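Biuret hydrolase (PDB 6C62) hydrolyses 1-carboxybiuret to urea-1,3-dicarboxylate and ammonia, a step of atrazine degradation, as a member of the amidase family. Local coordinates at residues V43-A48 / F77-V82; G218-Y223 / L439-G444; R273-V278 / A414-G419; A301-A306 / L344-F349. All coordinates share one frame; numbering follows the deposited sequence. Where two conformers were deposited one is given.

Contact 1: residues V43-A48 / F77-V82; sequences VERARA and FDIEGV
R45 reaches across from helix 43-58 to I79 and E80, in the loop that follows strand 70-74. I79 to V82 form a type II beta turn, with E80 and G81 at its two central positions. The backbones stay well apart: the nearest CA atoms, those of R45 and E80, are 10.0 Å from each other. A single long side chain therefore makes the contact. Its CG is anti to the backbone N (chi1 -178°), and the chain stays extended as far as NE. This carries the guanidinium out to the turn.

The direct touch is van der Waals packing. NH1 of R45 lies 3.7 Å from CG2 of I79, and the two side chains meet at a slant. I79 also packs on L114 of strand 113-118, as does R45. The side chain of I79 is about 9 Å from that of K74, which by similarity belongs to the charge relay system.

The polar links are indirect. D100 joins the two sides, as its OD1 takes a salt bridge from R45 NH1 and a hydrogen bond from E80 N. On the helix side, R45 NE forms a salt bridge with E49. E80 OE1 is 5.5 Å from R45 NH1, too far for a bond, though the opposite charges may attract weakly. The turn itself is closed by V82 N bonding to I79 O at 2.9 Å.

A water completes the bridge. It lies in the guanidinium plane, at the edge, where it accepts from R45 NH1 at 3.0 Å. The same water donates to the carbonyl O of E80 at 2.6 Å.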
loop_
_atom_site.group_PDB
_atom_site.type_symbol
_atom_site.label_atom_id
_atom_site.label_comp_id
_atom_site.label_asym_id
_atom_site.label_seq_id
_atom_site.Cartn_x
_atom_site.Cartn_y
_atom_site.Cartn_z
ATOM N N VAL A 43 27.637 -28.860 -4.839
ATOM C CA VAL A 43 29.033 -29.333 -4.599
ATOM C C VAL A 43 29.968 -28.859 -5.684
ATOM O O VAL A 43 31.061 -28.341 -5.414
ATOM C CB VAL A 43 29.049 -30.878 -4.471
ATOM C CG1 VAL A 43 30.456 -31.430 -4.390
ATOM C CG2 VAL A 43 28.328 -31.277 -3.212
ATOM N N GLU A 44 29.557 -29.047 -6.915
ATOM C CA GLU A 44 30.320 -28.631 -8.062
ATOM C C GLU A 44 30.535 -27.090 -8.079
ATOM O O GLU A 44 31.639 -26.611 -8.325
ATOM C CB GLU A 44 29.607 -29.086 -9.357
ATOM C CG GLU A 44 30.439 -28.883 -10.612
ATOM C CD GLU A 44 29.754 -29.290 -11.936
ATOM O OE1 GLU A 44 28.830 -30.119 -11.891
ATOM O OE2 GLU A 44 30.143 -28.769 -13.011
ATOM N N ARG A 45 29.481 -26.339 -7.817
ATOM C CA ARG A 45 29.599 -24.904 -7.690
ATOM C C ARG A 45 30.537 -24.482 -6.558
ATOM O O ARG A 45 31.350 -23.591 -6.733
ATOM C CB ARG A 45 28.237 -24.267 -7.493
ATOM C CG ARG A 45 28.306 -22.770 -7.400
ATOM C CD ARG A 45 26.957 -22.224 -7.051
ATOM N NE ARG A 45 27.042 -20.814 -6.704
ATOM C CZ ARG A 45 26.151 -19.905 -6.992
ATOM N NH1 ARG A 45 25.027 -20.205 -7.631
ATOM N NH2 ARG A 45 26.408 -18.665 -6.608
ATOM N N ALA A 46 30.401 -25.074 -5.391
ATOM C CA ALA A 46 31.244 -24.746 -4.280
ATOM C C ALA A 46 32.710 -24.950 -4.612
ATOM O O ALA A 46 33.546 -24.126 -4.269
ATOM C CB ALA A 46 30.887 -25.599 -3.099
ATOM N N ARG A 47 33.015 -26.092 -5.220
ATOM C CA ARG A 47 34.392 -26.404 -5.517
ATOM C C ARG A 47 34.971 -25.431 -6.556
ATOM O O ARG A 47 36.129 -25.043 -6.404
ATOM C CB ARG A 47 34.571 -27.855 -5.989
ATOM C CG ARG A 47 34.371 -28.816 -4.855
ATOM C CD ARG A 47 34.202 -30.268 -5.294
ATOM N NE ARG A 47 34.358 -31.177 -4.167
ATOM C CZ ARG A 47 33.884 -32.416 -4.119
ATOM N NH1 ARG A 47 33.213 -32.930 -5.148
ATOM N NH2 ARG A 47 34.078 -33.139 -3.041
ATOM N N ALA A 48 34.177 -25.056 -7.559
ATOM C CA ALA A 48 34.656 -24.110 -8.585
ATOM C C ALA A 48 34.833 -22.718 -7.987
ATOM O O ALA A 48 35.804 -22.030 -8.348
ATOM C CB ALA A 48 33.722 -24.029 -9.761
ATOM N N PHE A 77 15.632 -18.791 -1.467
ATOM C CA PHE A 77 16.535 -18.003 -2.264
ATOM C C PHE A 77 16.798 -18.742 -3.573
ATOM O O PHE A 77 17.110 -19.958 -3.566
ATOM C CB PHE A 77 17.896 -17.718 -1.614
ATOM C CG PHE A 77 17.874 -16.714 -0.498
ATOM C CD1 PHE A 77 17.500 -17.061 0.781
ATOM C CD2 PHE A 77 18.213 -15.388 -0.738
ATOM C CE1 PHE A 77 17.492 -16.110 1.834
ATOM C CE2 PHE A 77 18.208 -14.447 0.261
ATOM C CZ PHE A 77 17.838 -14.799 1.574
ATOM N N ASP A 78 16.699 -17.997 -4.672
ATOM C CA ASP A 78 17.025 -18.534 -6.030
ATOM C C ASP A 78 18.516 -18.786 -6.092
ATOM O O ASP A 78 19.325 -17.906 -5.719
ATOM C CB ASP A 78 16.708 -17.515 -7.142
ATOM C CG ASP A 78 15.197 -17.399 -7.487
ATOM O OD1 ASP A 78 14.349 -18.198 -7.003
ATOM O OD2 ASP A 78 14.846 -16.449 -8.253
ATOM N N ILE A 79 18.861 -19.979 -6.530
ATOM C CA ILE A 79 20.223 -20.418 -6.800
ATOM C C ILE A 79 20.197 -20.819 -8.284
ATOM O O ILE A 79 19.377 -21.647 -8.709
ATOM C CB ILE A 79 20.643 -21.610 -5.933
ATOM C CG1 ILE A 79 20.627 -21.265 -4.457
ATOM C CG2 ILE A 79 22.045 -22.059 -6.346
ATOM C CD1 ILE A 79 20.829 -22.454 -3.544
ATOM N N GLU A 80 21.055 -20.190 -9.072
ATOM C CA GLU A 80 21.076 -20.448 -10.499
ATOM C C GLU A 80 21.169 -21.934 -10.816
ATOM O O GLU A 80 21.995 -22.614 -10.237
ATOM C CB GLU A 80 22.266 -19.735 -11.173
ATOM C CG GLU A 80 22.297 -19.954 -12.683
ATOM C CD GLU A 80 23.350 -19.112 -13.382
ATOM O OE1 GLU A 80 24.066 -18.317 -12.714
ATOM O OE2 GLU A 80 23.451 -19.269 -14.633
ATOM N N GLY A 81 20.289 -22.417 -11.703
ATOM C CA GLY A 81 20.261 -23.805 -12.084
ATOM C C GLY A 81 19.541 -24.737 -11.171
ATOM O O GLY A 81 19.482 -25.925 -11.454
ATOM N N VAL A 82 18.969 -24.223 -10.078
ATOM C CA VAL A 82 18.298 -25.065 -9.096
ATOM C C VAL A 82 16.864 -24.539 -8.990
ATOM O O VAL A 82 16.649 -23.309 -9.022
ATOM C CB VAL A 82 18.985 -24.952 -7.724
ATOM C CG1 VAL A 82 18.191 -25.663 -6.647
ATOM C CG2 VAL A 82 20.456 -25.419 -7.814
HETATM O O HOH W 1 24.271 -22.705 -9.029
#

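Contact 2: residues G218-Y223 / L439-G444; sequences GLALAY and LCLRAG
A220 and L441 mark the closest backbone approach between helix 216-226 and helix 437-449, with their CA atoms 7.1 Å apart. The helices form an antiparallel pair in the alpha/beta fold of the amidase family. Their N-to-C directions differ by 154°. The axes come no nearer than 10.8 Å, so side chains have to span the distance.

L441 does most of this. It points at the other helix, with CG anti to its carbonyl carbon (chi1 -68°), and spreads its two methyls over three residues. CD2 takes one direction and meets L219, at 4.0 Å from CB of that residue. It also approaches the L219 methyl CD1 at 4.2 Å. CD1 of L441 takes the other direction. It lies 4.5 Å from CB of A220, a looser touch, and also reaches Y223, one turn on from L219.

The contact is buried and purely apolar. S244 of a nearby loop packs on A220, Y223 and L441, so it touches both helices. Both helices pack on the large mixed sheet. L219 rests on W185 and L187 of strand 185-188, while L441 rests on V412 of strand 411-416. The two helices are thus joined to each other and to neighbouring strands by the same few residues.

Y223 marks the far end of the contact. Its ring swings toward L441 because CG is anti to the backbone N (chi1 170°). The L441 methyl CD1 comes in obliquely to the ring, with CD2 of Y223 the nearest ring atom at 4.0 Å.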
loop_
_atom_site.group_PDB
_atom_site.type_symbol
_atom_site.label_atom_id
_atom_site.label_comp_id
_atom_site.label_asym_id
_atom_site.label_seq_id
_atom_site.Cartn_x
_atom_site.Cartn_y
_atom_site.Cartn_z
ATOM N N GLY A 218 30.744 -11.883 11.885
ATOM C CA GLY A 218 30.107 -12.581 10.750
ATOM C C GLY A 218 28.879 -11.857 10.247
ATOM O O GLY A 218 28.714 -11.693 9.046
ATOM N N LEU A 219 27.995 -11.428 11.182
ATOM C CA LEU A 219 26.844 -10.648 10.795
ATOM C C LEU A 219 27.246 -9.384 10.071
ATOM O O LEU A 219 26.717 -9.093 8.967
ATOM C CB LEU A 219 25.981 -10.292 11.983
ATOM C CG LEU A 219 25.278 -11.355 12.762
ATOM C CD1 LEU A 219 24.498 -10.667 13.853
ATOM C CD2 LEU A 219 24.390 -12.269 11.934
ATOM N N ALA A 220 28.192 -8.636 10.646
ATOM C CA ALA A 220 28.553 -7.307 10.118
ATOM C C ALA A 220 29.177 -7.408 8.748
ATOM O O ALA A 220 28.841 -6.624 7.846
ATOM C CB ALA A 220 29.467 -6.547 11.085
ATOM N N LEU A 221 30.075 -8.389 8.585
ATOM C CA LEU A 221 30.782 -8.582 7.295
ATOM C C LEU A 221 29.793 -8.966 6.194
ATOM O O LEU A 221 29.897 -8.452 5.094
ATOM C CB LEU A 221 31.867 -9.698 7.368
ATOM C CG LEU A 221 33.105 -9.309 8.177
ATOM C CD1 LEU A 221 33.816 -10.543 8.629
ATOM C CD2 LEU A 221 34.041 -8.444 7.395
ATOM N N ALA A 222 28.844 -9.862 6.519
ATOM C CA ALA A 222 27.894 -10.362 5.515
ATOM C C ALA A 222 26.910 -9.250 5.154
ATOM O O ALA A 222 26.613 -9.012 3.995
ATOM C CB ALA A 222 27.185 -11.574 6.060
ATOM N N TYR A 223 26.415 -8.571 6.187
ATOM C CA TYR A 223 25.541 -7.399 6.017
ATOM C C TYR A 223 26.203 -6.336 5.133
ATOM O O TYR A 223 25.621 -5.910 4.147
ATOM C CB TYR A 223 25.150 -6.848 7.371
ATOM C CG TYR A 223 24.461 -5.517 7.382
ATOM C CD1 TYR A 223 23.324 -5.301 6.642
ATOM C CD2 TYR A 223 24.968 -4.458 8.119
ATOM C CE1 TYR A 223 22.681 -4.049 6.648
ATOM C CE2 TYR A 223 24.320 -3.238 8.205
ATOM C CZ TYR A 223 23.176 -3.029 7.417
ATOM O OH TYR A 223 22.566 -1.819 7.413
ATOM N N LEU A 439 24.018 0.376 15.389
ATOM C CA LEU A 439 23.819 0.388 16.865
ATOM C C LEU A 439 23.544 -0.990 17.422
ATOM O O LEU A 439 24.067 -1.366 18.459
ATOM C CB LEU A 439 22.702 1.346 17.306
ATOM C CG LEU A 439 22.936 2.833 16.964
ATOM C CD1 LEU A 439 21.836 3.716 17.546
ATOM C CD2 LEU A 439 24.256 3.265 17.572
ATOM N N CYS A 440 22.651 -1.731 16.772
ATOM C CA CYS A 440 22.350 -3.114 17.195
ATOM C C CYS A 440 23.651 -3.929 17.204
ATOM O O CYS A 440 23.912 -4.718 18.128
ATOM C CB CYS A 440 21.432 -3.816 16.201
ATOM S SG CYS A 440 19.893 -3.016 15.814
ATOM N N LEU A 441 24.438 -3.761 16.152
ATOM C CA LEU A 441 25.683 -4.531 16.009
ATOM C C LEU A 441 26.727 -4.125 17.021
ATOM O O LEU A 441 27.424 -5.001 17.584
ATOM C CB LEU A 441 26.210 -4.459 14.579
ATOM C CG LEU A 441 25.330 -5.180 13.534
ATOM C CD1 LEU A 441 25.553 -4.598 12.118
ATOM C CD2 LEU A 441 25.650 -6.668 13.585
ATOM N N ARG A 442 26.854 -2.815 17.276
ATOM C CA ARG A 442 27.729 -2.314 18.360
ATOM C C ARG A 442 27.364 -2.889 19.726
ATOM O O ARG A 442 28.244 -3.265 20.508
ATOM C CB ARG A 442 27.729 -0.774 18.398
ATOM C CG ARG A 442 28.582 -0.183 17.310
ATOM C CD ARG A 442 28.338 1.299 17.141
ATOM N NE ARG A 442 28.480 2.090 18.365
ATOM C CZ ARG A 442 28.121 3.390 18.491
ATOM N NH1 ARG A 442 27.559 4.053 17.511
ATOM N NH2 ARG A 442 28.270 4.037 19.611
ATOM N N ALA A 443 26.076 -2.965 20.028
ATOM C CA ALA A 443 25.620 -3.538 21.278
ATOM C C ALA A 443 25.925 -5.038 21.331
ATOM O O ALA A 443 26.339 -5.586 22.369
ATOM C CB ALA A 443 24.129 -3.294 21.496
ATOM N N GLY A 444 25.719 -5.718 20.204
ATOM C CA GLY A 444 26.080 -7.113 20.130
ATOM C C GLY A 444 27.540 -7.395 20.434
ATOM O O GLY A 444 27.864 -8.377 21.128
#

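Contact 3: residues R273-V278 / A414-G419; sequences RAAVDV and APTWPG
T416 and A275 make the tightest contact between the end of strand 411-416 and helix 270-283. T416 is the last strand residue of its segment, and its side chain points at the helix. CB of T416 stands 4.5 Å from CB of A275. Beyond it the side chain forks. OG1 lies between the backbone N and the carbonyl carbon (chi1 75°), which turns the hydroxyl to the helix. This oxygen comes to 3.4 Å from A275 CB. It is a van der Waals touch, because a methyl group offers no polar partner. The hydroxyl is satisfied within the sheet: OG1 hydrogen-bonds the carbonyl O of I426, on the adjacent strand 426-432. The other branch, CG2, is set back from the helix, 4.8 Å from A275 CB.

Past the strand the chain continues as loop, and P418 turns its ring back to the helix. Its CB lies 4.5 Å from CB of A274, an apolar contact one residue before A275. The closest CA atoms are those of A275 and P418, at 5.9 Å. The small side chains of A274 and A275 are consistent with so near an approach. W417, between T416 and P418, faces the other way and meets H141 edge-to-face.

The side chain of I426 packs on both A275 and P418. The chemistry is split. The threonine hydroxyl spends its hydrogen bond on the sheet and shows the helix only its bulk. Helix 270-283 is held against the end of strand 411-416 and the following loop by shape and apolar packing, not by polar bonds between the segments.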
loop_
_atom_site.group_PDB
_atom_site.type_symbol
_atom_site.label_atom_id
_atom_site.label_comp_id
_atom_site.label_asym_id
_atom_site.label_seq_id
_atom_site.Cartn_x
_atom_site.Cartn_y
_atom_site.Cartn_z
ATOM N N ARG A 273 13.406 -14.048 30.754
ATOM C CA ARG A 273 13.613 -12.895 31.677
ATOM C C ARG A 273 15.046 -12.805 32.220
ATOM O O ARG A 273 15.602 -11.725 32.313
ATOM C CB ARG A 273 12.618 -12.925 32.830
ATOM C CG ARG A 273 11.187 -12.726 32.434
ATOM C CD ARG A 273 10.279 -13.083 33.610
ATOM N NE ARG A 273 8.912 -12.829 33.230
ATOM C CZ ARG A 273 7.884 -12.598 34.061
ATOM N NH1 ARG A 273 8.009 -12.720 35.378
ATOM N NH2 ARG A 273 6.695 -12.276 33.561
ATOM N N ALA A 274 15.650 -13.945 32.533
ATOM C CA ALA A 274 17.035 -13.960 33.050
ATOM C C ALA A 274 18.033 -13.568 31.981
ATOM O O ALA A 274 19.022 -12.915 32.245
ATOM C CB ALA A 274 17.386 -15.332 33.609
ATOM N N ALA A 275 17.787 -14.007 30.743
ATOM C CA ALA A 275 18.627 -13.589 29.662
ATOM C C ALA A 275 18.566 -12.051 29.475
ATOM O O ALA A 275 19.586 -11.394 29.298
ATOM C CB ALA A 275 18.233 -14.315 28.383
ATOM N N VAL A 276 17.359 -11.480 29.507
ATOM C CA VAL A 276 17.243 -10.032 29.321
ATOM C C VAL A 276 17.970 -9.302 30.464
ATOM O O VAL A 276 18.723 -8.340 30.236
ATOM C CB VAL A 276 15.767 -9.589 29.219
ATOM C CG1 VAL A 276 15.602 -8.056 29.432
ATOM C CG2 VAL A 276 15.207 -10.006 27.876
ATOM N N ASP A 277 17.740 -9.778 31.685
ATOM C CA ASP A 277 18.380 -9.184 32.890
ATOM C C ASP A 277 19.880 -9.150 32.798
ATOM O O ASP A 277 20.482 -8.107 33.057
ATOM C CB ASP A 277 17.996 -9.977 34.115
ATOM C CG ASP A 277 16.560 -9.689 34.551
ATOM O OD1 ASP A 277 15.962 -8.692 34.064
ATOM O OD2 ASP A 277 16.020 -10.465 35.384
ATOM N N VAL A 278 20.503 -10.253 32.389
ATOM C CA VAL A 278 21.970 -10.243 32.283
ATOM C C VAL A 278 22.454 -9.398 31.143
ATOM O O VAL A 278 23.477 -8.706 31.285
ATOM C CB VAL A 278 22.619 -11.654 32.191
ATOM C CG1 VAL A 278 24.123 -11.524 32.007
ATOM C CG2 VAL A 278 22.299 -12.432 33.462
ATOM N N ALA A 414 21.118 -11.921 19.791
ATOM C CA ALA A 414 22.361 -12.318 20.442
ATOM C C ALA A 414 22.130 -13.596 21.285
ATOM O O ALA A 414 21.216 -13.627 22.115
ATOM C CB ALA A 414 22.843 -11.200 21.348
ATOM N N PRO A 415 22.941 -14.641 21.076
ATOM C CA PRO A 415 22.725 -15.940 21.743
ATOM C C PRO A 415 23.287 -15.939 23.190
ATOM O O PRO A 415 24.428 -15.519 23.380
ATOM C CB PRO A 415 23.473 -16.918 20.854
ATOM C CG PRO A 415 24.598 -16.092 20.288
ATOM C CD PRO A 415 24.040 -14.692 20.110
ATOM N N THR A 416 22.454 -16.280 24.167
ATOM C CA THR A 416 22.842 -16.364 25.573
ATOM C C THR A 416 22.435 -17.720 26.157
ATOM O O THR A 416 21.693 -18.519 25.518
ATOM C CB THR A 416 22.205 -15.254 26.434
ATOM O OG1 THR A 416 20.845 -15.564 26.643
ATOM C CG2 THR A 416 22.285 -13.859 25.773
ATOM N N TRP A 417 22.978 -18.012 27.345
ATOM C CA TRP A 417 22.944 -19.358 27.905
ATOM C C TRP A 417 22.511 -19.228 29.373
ATOM O O TRP A 417 23.339 -19.268 30.249
ATOM C CB TRP A 417 24.300 -20.042 27.756
ATOM C CG TRP A 417 24.650 -20.226 26.295
ATOM C CD1 TRP A 417 25.272 -19.328 25.486
ATOM C CD2 TRP A 417 24.344 -21.340 25.490
ATOM N NE1 TRP A 417 25.405 -19.833 24.228
ATOM C CE2 TRP A 417 24.826 -21.068 24.190
ATOM C CE3 TRP A 417 23.675 -22.557 25.719
ATOM C CZ2 TRP A 417 24.678 -21.976 23.128
ATOM C CZ3 TRP A 417 23.563 -23.470 24.668
ATOM C CH2 TRP A 417 24.054 -23.161 23.392
ATOM N N PRO A 418 21.205 -19.025 29.620
ATOM C CA PRO A 418 20.750 -18.876 31.011
ATOM C C PRO A 418 20.826 -20.205 31.841
ATOM O O PRO A 418 20.729 -21.320 31.303
ATOM C CB PRO A 418 19.319 -18.308 30.864
ATOM C CG PRO A 418 18.865 -18.806 29.527
ATOM C CD PRO A 418 20.082 -19.057 28.665
ATOM N N GLY A 419 21.010 -20.035 33.152
ATOM C CA GLY A 419 21.320 -21.129 34.053
ATOM C C GLY A 419 20.316 -22.230 34.342
ATOM O O GLY A 419 20.716 -23.381 34.558
#

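Contact 4: residues A301-A306 / L344-F349; sequences AFVITA and LRAQRF
V303 and I304 meet A346 and Q347 where helix 294-312 crosses helix 340-360. The crossing angle is -129°, and the segment axes come within 9.0 Å. In sequence order, A301 comes first and turns its methyl from the other helix, onto helix 402-407. Its carbonyl O serves two donors on opposite faces of its plane, T305 N and T305 OG1, the latter at 2.8 Å. V303 gives a light touch, with CG1 4.2 Å from CB of A346.

I304 carries the contact. Its CD1 sits 3.6 Å from CB of A346, whose small side chain permits the close crossing. The same methyl meets the amide end of Q347, with NE2 3.9 Å from CD1. The two side chains cross at about a right angle. Q347 is bent at chi2 (-69°), which brings its amide back over I304. Its NE2 hydrogen-bonds Y343 OH, and its contact with I304 is van der Waals packing. T305 faces the other way and accepts a hydrogen bond from N172 at OG1.

I304 also packs on F406 of helix 402-407, so it is wedged between two helices. On the outer side of helix 340-360, R348 hydrogen-bonds the backbone of a chain of another protein. L344 packs on Y343 of a second copy of this protein. The crossing thus stands between helix 402-407 and subunit interfaces.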
loop_
_atom_site.group_PDB
_atom_site.type_symbol
_atom_site.label_atom_id
_atom_site.label_comp_id
_atom_site.label_asym_id
_atom_site.label_seq_id
_atom_site.Cartn_x
_atom_site.Cartn_y
_atom_site.Cartn_z
ATOM N N ALA A 301 0.031 -7.346 12.428
ATOM C CA ALA A 301 0.964 -8.141 11.672
ATOM C C ALA A 301 0.364 -9.507 11.291
ATOM O O ALA A 301 0.509 -9.993 10.172
ATOM C CB ALA A 301 2.233 -8.343 12.402
ATOM N N PHE A 302 -0.338 -10.092 12.244
ATOM C CA PHE A 302 -0.915 -11.413 12.094
ATOM C C PHE A 302 -1.969 -11.403 11.025
ATOM O O PHE A 302 -2.004 -12.288 10.146
ATOM C CB PHE A 302 -1.474 -11.892 13.436
ATOM C CG PHE A 302 -1.787 -13.346 13.488
ATOM C CD1 PHE A 302 -2.908 -13.819 12.915
ATOM C CD2 PHE A 302 -0.965 -14.229 14.140
ATOM C CE1 PHE A 302 -3.222 -15.169 12.914
ATOM C CE2 PHE A 302 -1.285 -15.591 14.214
ATOM C CZ PHE A 302 -2.422 -16.056 13.588
ATOM N N VAL A 303 -2.834 -10.396 11.061
ATOM C CA VAL A 303 -3.897 -10.213 10.084
ATOM C C VAL A 303 -3.374 -10.026 8.682
ATOM O O VAL A 303 -3.846 -10.699 7.768
ATOM C CB VAL A 303 -4.862 -9.059 10.549
ATOM C CG1 VAL A 303 -5.773 -8.628 9.426
ATOM C CG2 VAL A 303 -5.725 -9.531 11.717
ATOM N N ILE A 304 -2.435 -9.145 8.504
ATOM C CA ILE A 304 -1.851 -8.859 7.189
ATOM C C ILE A 304 -1.110 -10.077 6.637
ATOM O O ILE A 304 -1.187 -10.376 5.501
ATOM C CB ILE A 304 -0.928 -7.635 7.302
ATOM C CG1 ILE A 304 -1.828 -6.394 7.424
ATOM C CG2 ILE A 304 0.009 -7.458 6.114
ATOM C CD1 ILE A 304 -1.116 -5.137 7.917
ATOM N N THR A 305 -0.405 -10.765 7.502
ATOM C CA THR A 305 0.378 -11.950 7.140
ATOM C C THR A 305 -0.537 -13.023 6.576
ATOM O O THR A 305 -0.253 -13.576 5.529
ATOM C CB THR A 305 1.156 -12.483 8.356
ATOM O OG1 THR A 305 2.225 -11.552 8.658
ATOM C CG2 THR A 305 1.706 -13.850 8.090
ATOM N N ALA A 306 -1.600 -13.334 7.309
ATOM C CA ALA A 306 -2.464 -14.428 6.905
ATOM C C ALA A 306 -3.161 -14.136 5.570
ATOM O O ALA A 306 -3.282 -14.994 4.754
ATOM C CB ALA A 306 -3.493 -14.717 7.983
ATOM N N LEU A 344 -7.771 -3.858 5.905
ATOM C CA LEU A 344 -7.684 -2.383 5.751
ATOM C C LEU A 344 -7.440 -1.679 7.096
ATOM O O LEU A 344 -6.631 -0.752 7.184
ATOM C CB LEU A 344 -8.951 -1.826 5.075
ATOM C CG LEU A 344 -8.982 -2.265 3.604
ATOM C CD1 LEU A 344 -10.324 -2.039 2.974
ATOM C CD2 LEU A 344 -7.850 -1.651 2.770
ATOM N N ARG A 345 -8.130 -2.148 8.122
ATOM C CA ARG A 345 -7.898 -1.596 9.436
ATOM C C ARG A 345 -6.474 -1.782 9.938
ATOM O O ARG A 345 -5.867 -0.844 10.495
ATOM C CB ARG A 345 -8.897 -2.151 10.447
ATOM C CG ARG A 345 -8.752 -1.352 11.732
ATOM C CD ARG A 345 -9.810 -1.666 12.750
ATOM N NE ARG A 345 -10.828 -0.670 12.602
ATOM C CZ ARG A 345 -10.970 0.472 13.264
ATOM N NH1 ARG A 345 -10.317 0.809 14.354
ATOM N NH2 ARG A 345 -11.946 1.232 12.853
ATOM N N ALA A 346 -5.895 -2.966 9.693
ATOM C CA ALA A 346 -4.503 -3.212 10.001
ATOM C C ALA A 346 -3.530 -2.343 9.259
ATOM O O ALA A 346 -2.545 -1.845 9.844
ATOM C CB ALA A 346 -4.185 -4.705 9.810
ATOM N N GLN A 347 -3.783 -2.124 7.971
ATOM C CA GLN A 347 -2.956 -1.195 7.187
ATOM C C GLN A 347 -3.080 0.301 7.659
ATOM O O GLN A 347 -2.111 1.055 7.608
ATOM C CB GLN A 347 -3.272 -1.315 5.711
ATOM C CG GLN A 347 -2.781 -2.602 5.027
ATOM C CD GLN A 347 -1.263 -2.683 4.893
ATOM O OE1 GLN A 347 -0.550 -1.785 5.341
ATOM N NE2 GLN A 347 -0.751 -3.819 4.292
ATOM N N ARG A 348 -4.252 0.680 8.134
ATOM C CA ARG A 348 -4.459 2.049 8.643
ATOM C C ARG A 348 -3.824 2.189 10.017
ATOM O O ARG A 348 -3.166 3.193 10.309
ATOM C CB ARG A 348 -5.945 2.400 8.666
ATOM C CG ARG A 348 -6.516 2.564 7.301
ATOM C CD ARG A 348 -8.016 2.677 7.176
ATOM N NE ARG A 348 -8.493 3.890 7.819
ATOM C CZ ARG A 348 -9.682 4.028 8.412
ATOM N NH1 ARG A 348 -10.595 3.097 8.390
ATOM N NH2 ARG A 348 -9.996 5.172 8.968
ATOM N N PHE A 349 -3.971 1.156 10.848
ATOM C CA PHE A 349 -3.285 1.099 12.126
ATOM C C PHE A 349 -1.782 1.166 11.942
ATOM O O PHE A 349 -1.077 1.781 12.733
ATOM C CB PHE A 349 -3.699 -0.126 12.933
ATOM C CG PHE A 349 -2.829 -0.375 14.133
ATOM C CD1 PHE A 349 -2.977 0.415 15.255
ATOM C CD2 PHE A 349 -1.858 -1.318 14.114
ATOM C CE1 PHE A 349 -2.148 0.277 16.375
ATOM C CE2 PHE A 349 -1.023 -1.486 15.234
ATOM C CZ PHE A 349 -1.198 -0.698 16.370
#

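In the fold
Contact 1 closes before the others open. The rest are nested: contact 4 lies within the loop closed by contact 3, and contact 3 within that closed by contact 2. Contacts 2 and 3 are neighbours, with centres about 19 Å apart. They share the region of strands 411-416 and 426-432, where helices 216-226, 437-449 and 270-283 pack on the large mixed sheet. Contact 1 lies by strand 113-118, next to the outermost strand 38-41 of that sheet, about 38 Å from contact 3 between centres. Contact 4 lies about 30 Å from contact 2, again between centres. Contacts 1 to 3 join helices or loops to one sheet; contact 4 joins two helices where other chains pack.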